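Long-range contact in MerB2 (Bacillus megaterium, PDB 5C17), which probably cleaves the carbon-mercury bond of organomercurials as an alkylmercury lyase, and is seen here with a mercury(II) ion bound: residues A[88-93]-A[115-121]. Sequence-based numbering, arbitrary orientation.
Sequences TNQIHL and ADVDIHS
Leu93 packs against Ala115 and Val117 where strand 89-93 ends. Val117 has two conformers, and its contacts here are those of one of them. With its CG anti to the backbone N (chi1 -173°), Leu93 lies alongside Val117, both side chains pointing the same way. Leu93 CB sits 3.9 Å from Val117 CG1. Leu93 CG touches both Ala115 CB and Val117 CG1. At the tip the branches part: CD2 meets Ala115 CB at 3.7 Å, and CD1 goes to Val117 CG1. Helix 103-113 covers this face, with Leu113 on Leu93 and Ser110 on Val117. Further along the same face, Ile91 CG2 lies 4.0 Å from Ile119 CG1. The two strands are antiparallel neighbours inside the large sheet, between strands 96-100 and 129-135. Gln90 with His120 and His92 with Asp118 are hydrogen-bonded pairs; Ile91 with Ile119 is a non-hydrogen-bonded pair. The His92 N to Asp118 O bond is 2.8 Å and nearly straight at 170°. On the opposite face Asp118 turns its carboxylate to a salt bridge with Arg135. At the other end Ser121 OG donates to Asn89 OD1 at 2.7 Å, in the carbonyl plane. Asn89 ND2 bonds to Ala100 O, so both ends of this buried amide are held. A water donates to Thr88 O and, in one of two conformers of His120, also lies at ND1.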
ATOM      1  N   THR A  88      11.101   2.115  -3.483  1.00 10.85           N
ATOM      2  CA  THR A  88      11.364   1.832  -4.888  1.00 10.77           C
ATOM      3  C   THR A  88      10.206   2.288  -5.780  1.00 10.34           C
ATOM      4  O   THR A  88      10.390   2.496  -6.964  1.00 11.75           O
ATOM      5  CB  THR A  88      11.583   0.335  -5.059  1.00 11.50           C
ATOM      6  OG1 THR A  88      12.792  -0.005  -4.390  1.00 12.45           O
ATOM      7  CG2 THR A  88      11.712  -0.089  -6.544  1.00 13.14           C
ATOM      8  N   ASN A  89       9.021   2.423  -5.209  1.00  8.97           N
ATOM      9  CA  ASN A  89       7.806   2.645  -5.984  1.00  9.09           C
ATOM     10  C   ASN A  89       7.352   4.079  -5.861  1.00  9.27           C
ATOM     11  O   ASN A  89       6.693   4.456  -4.901  1.00 10.93           O
ATOM     12  CB  ASN A  89       6.717   1.683  -5.530  1.00  9.33           C
ATOM     13  CG  ASN A  89       7.262   0.312  -5.288  1.00 10.33           C
ATOM     14  OD1 ASN A  89       7.754  -0.324  -6.205  1.00 12.67           O
ATOM     15  ND2 ASN A  89       7.236  -0.129  -4.048  1.00 11.23           N
ATOM     16  N   GLN A  90       7.749   4.887  -6.836  1.00 10.14           N
ATOM     17  CA  GLN A  90       7.449   6.312  -6.840  1.00 11.61           C
ATOM     18  C   GLN A  90       6.123   6.548  -7.530  1.00 11.80           C
ATOM     19  O   GLN A  90       5.876   6.003  -8.592  1.00 13.91           O
ATOM     20  CB  GLN A  90       8.572   7.079  -7.544  1.00 16.04           C
ATOM     21  CG  GLN A  90       8.515   8.594  -7.349  1.00 21.86           C
ATOM     22  CD  GLN A  90       9.802   9.304  -7.791  1.00 27.87           C
ATOM     23  OE1 GLN A  90      10.906   8.767  -7.649  1.00 31.22           O
ATOM     24  NE2 GLN A  90       9.659  10.507  -8.326  1.00 30.24           N
ATOM     25  N   ILE A  91       5.264   7.342  -6.906  1.00 11.22           N
ATOM     26  CA  ILE A  91       3.961   7.654  -7.477  1.00 12.71           C
ATOM     27  C   ILE A  91       3.706   9.150  -7.477  1.00 12.95           C
ATOM     28  O   ILE A  91       3.765   9.809  -6.447  1.00 16.88           O
ATOM     29  CB  ILE A  91       2.821   6.889  -6.782  1.00 13.41           C
ATOM     30  CG1 ILE A  91       2.772   7.176  -5.284  1.00 16.25           C
ATOM     31  CG2 ILE A  91       3.025   5.402  -6.998  1.00 15.56           C
ATOM     32  CD1 ILE A  91       1.547   6.603  -4.614  1.00 18.31           C
ATOM     33  N   HIS A  92       3.416   9.682  -8.653  1.00 12.32           N
ATOM     34  CA  HIS A  92       3.059  11.077  -8.767  1.00 14.03           C
ATOM     35  C   HIS A  92       1.541  11.152  -8.809  1.00 14.04           C
ATOM     36  O   HIS A  92       0.920  10.596  -9.709  1.00 14.54           O
ATOM     37  CB  HIS A  92       3.656  11.694 -10.027  1.00 18.49           C
ATOM     38  CG  HIS A  92       3.578  13.183 -10.042  1.00 23.71           C
ATOM     39  ND1 HIS A  92       4.457  13.980  -9.339  1.00 26.29           N
ATOM     40  CD2 HIS A  92       2.702  14.022 -10.639  1.00 26.22           C
ATOM     41  CE1 HIS A  92       4.135  15.248  -9.518  1.00 27.05           C
ATOM     42  NE2 HIS A  92       3.073  15.300 -10.302  1.00 27.14           N
ATOM     43  N   LEU A  93       0.966  11.822  -7.816  1.00 15.91           N
ATOM     44  CA  LEU A  93      -0.458  11.753  -7.540  1.00 18.43           C
ATOM     45  C   LEU A  93      -0.894  13.058  -6.868  1.00 17.97           C
ATOM     46  O   LEU A  93      -0.293  13.469  -5.875  1.00 17.98           O
ATOM     47  CB  LEU A  93      -0.707  10.567  -6.598  1.00 22.73           C
ATOM     48  CG  LEU A  93      -2.135  10.151  -6.257  1.00 25.77           C
ATOM     49  CD1 LEU A  93      -2.091   8.740  -5.712  1.00 27.67           C
ATOM     50  CD2 LEU A  93      -2.788  11.087  -5.249  1.00 26.72           C
ATOM     51  N   ALA A 115      -7.572   9.222  -8.184  1.00 14.88           N
ATOM     52  CA  ALA A 115      -6.549  10.105  -8.702  1.00 14.58           C
ATOM     53  C   ALA A 115      -5.762   9.438  -9.809  1.00 14.38           C
ATOM     54  O   ALA A 115      -5.297   8.320  -9.651  1.00 15.78           O
ATOM     55  CB  ALA A 115      -5.601  10.494  -7.580  1.00 15.58           C
ATOM     56  N   ASP A 116      -5.572  10.136 -10.921  1.00 13.23           N
ATOM     57  CA  ASP A 116      -4.617   9.678 -11.913  1.00 12.97           C
ATOM     58  C   ASP A 116      -3.241   9.541 -11.255  1.00 12.70           C
ATOM     59  O   ASP A 116      -2.909  10.286 -10.328  1.00 14.31           O
ATOM     60  CB  ASP A 116      -4.492  10.677 -13.063  1.00 14.36           C
ATOM     61  CG  ASP A 116      -5.704  10.699 -13.972  1.00 16.77           C
ATOM     62  OD1 ASP A 116      -6.647   9.920 -13.755  1.00 16.24           O
ATOM     63  OD2 ASP A 116      -5.677  11.492 -14.930  1.00 20.24           O
ATOM     64  N   VAL A 117      -2.437   8.607 -11.740  0.51 11.52           N
ATOM     65  CA  VAL A 117      -1.093   8.447 -11.215  0.51 11.19           C
ATOM     66  C   VAL A 117      -0.092   8.170 -12.320  0.51 10.68           C
ATOM     67  O   VAL A 117      -0.445   7.667 -13.388  0.51 11.78           O
ATOM     68  CB  VAL A 117      -1.006   7.323 -10.154  0.51 12.33           C
ATOM     69  CG1 VAL A 117      -1.887   7.646  -8.958  0.51 13.82           C
ATOM     70  CG2 VAL A 117      -1.381   5.973 -10.748  0.51 12.48           C
ATOM     71  N   ASP A 118       1.157   8.530 -12.041  1.00 10.80           N
ATOM     72  CA  ASP A 118       2.308   8.096 -12.821  1.00 11.21           C
ATOM     73  C   ASP A 118       3.145   7.299 -11.835  1.00 10.45           C
ATOM     74  O   ASP A 118       3.528   7.811 -10.789  1.00 11.61           O
ATOM     75  CB  ASP A 118       3.160   9.253 -13.347  1.00 13.83           C
ATOM     76  CG  ASP A 118       2.432  10.158 -14.337  1.00 18.58           C
ATOM     77  OD1 ASP A 118       1.304   9.862 -14.761  1.00 18.35           O
ATOM     78  OD2 ASP A 118       3.033  11.176 -14.726  1.00 23.53           O
ATOM     79  N   ILE A 119       3.472   6.075 -12.207  1.00  9.34           N
ATOM     80  CA  ILE A 119       4.207   5.143 -11.366  1.00  9.19           C
ATOM     81  C   ILE A 119       5.551   4.836 -11.995  1.00  9.33           C
ATOM     82  O   ILE A 119       5.619   4.536 -13.190  1.00  9.52           O
ATOM     83  CB  ILE A 119       3.424   3.792 -11.230  1.00 10.03           C
ATOM     84  CG1 ILE A 119       2.053   4.037 -10.595  1.00 10.31           C
ATOM     85  CG2 ILE A 119       4.239   2.734 -10.457  1.00  9.99           C
ATOM     86  CD1 ILE A 119       1.053   2.947 -10.879  1.00 11.61           C
ATOM     87  N   HIS A 120       6.597   4.883 -11.174  1.00  9.18           N
ATOM     88  CA  HIS A 120       7.919   4.417 -11.579  0.59  8.88           C
ATOM     89  C   HIS A 120       8.392   3.400 -10.556  1.00  8.82           C
ATOM     90  O   HIS A 120       8.354   3.659  -9.353  1.00 10.19           O
ATOM     91  CB  HIS A 120       8.920   5.572 -11.695  0.59 11.27           C
ATOM     92  CG  HIS A 120      10.228   5.179 -12.314  0.59 14.42           C
ATOM     93  ND1 HIS A 120      11.189   4.465 -11.633  0.59 16.41           N
ATOM     94  CD2 HIS A 120      10.732   5.398 -13.553  0.59 16.41           C
ATOM     95  CE1 HIS A 120      12.227   4.256 -12.425  0.59 16.69           C
ATOM     96  NE2 HIS A 120      11.978   4.818 -13.596  0.59 16.77           N
ATOM     97  N   SER A 121       8.828   2.250 -11.055  1.00  8.44           N
ATOM     98  CA  SER A 121       9.283   1.177 -10.188  1.00  8.34           C
ATOM     99  C   SER A 121      10.377   0.381 -10.879  1.00  8.33           C
ATOM    100  O   SER A 121      10.966   0.865 -11.847  1.00  8.89           O
ATOM    101  CB  SER A 121       8.105   0.295  -9.776  1.00  9.27           C
ATOM    102  OG  SER A 121       8.460  -0.634  -8.768  1.00  9.79           O
TER
HETATM  103  O   HOH W   1      11.413   4.003  -9.046  1.00 19.79           O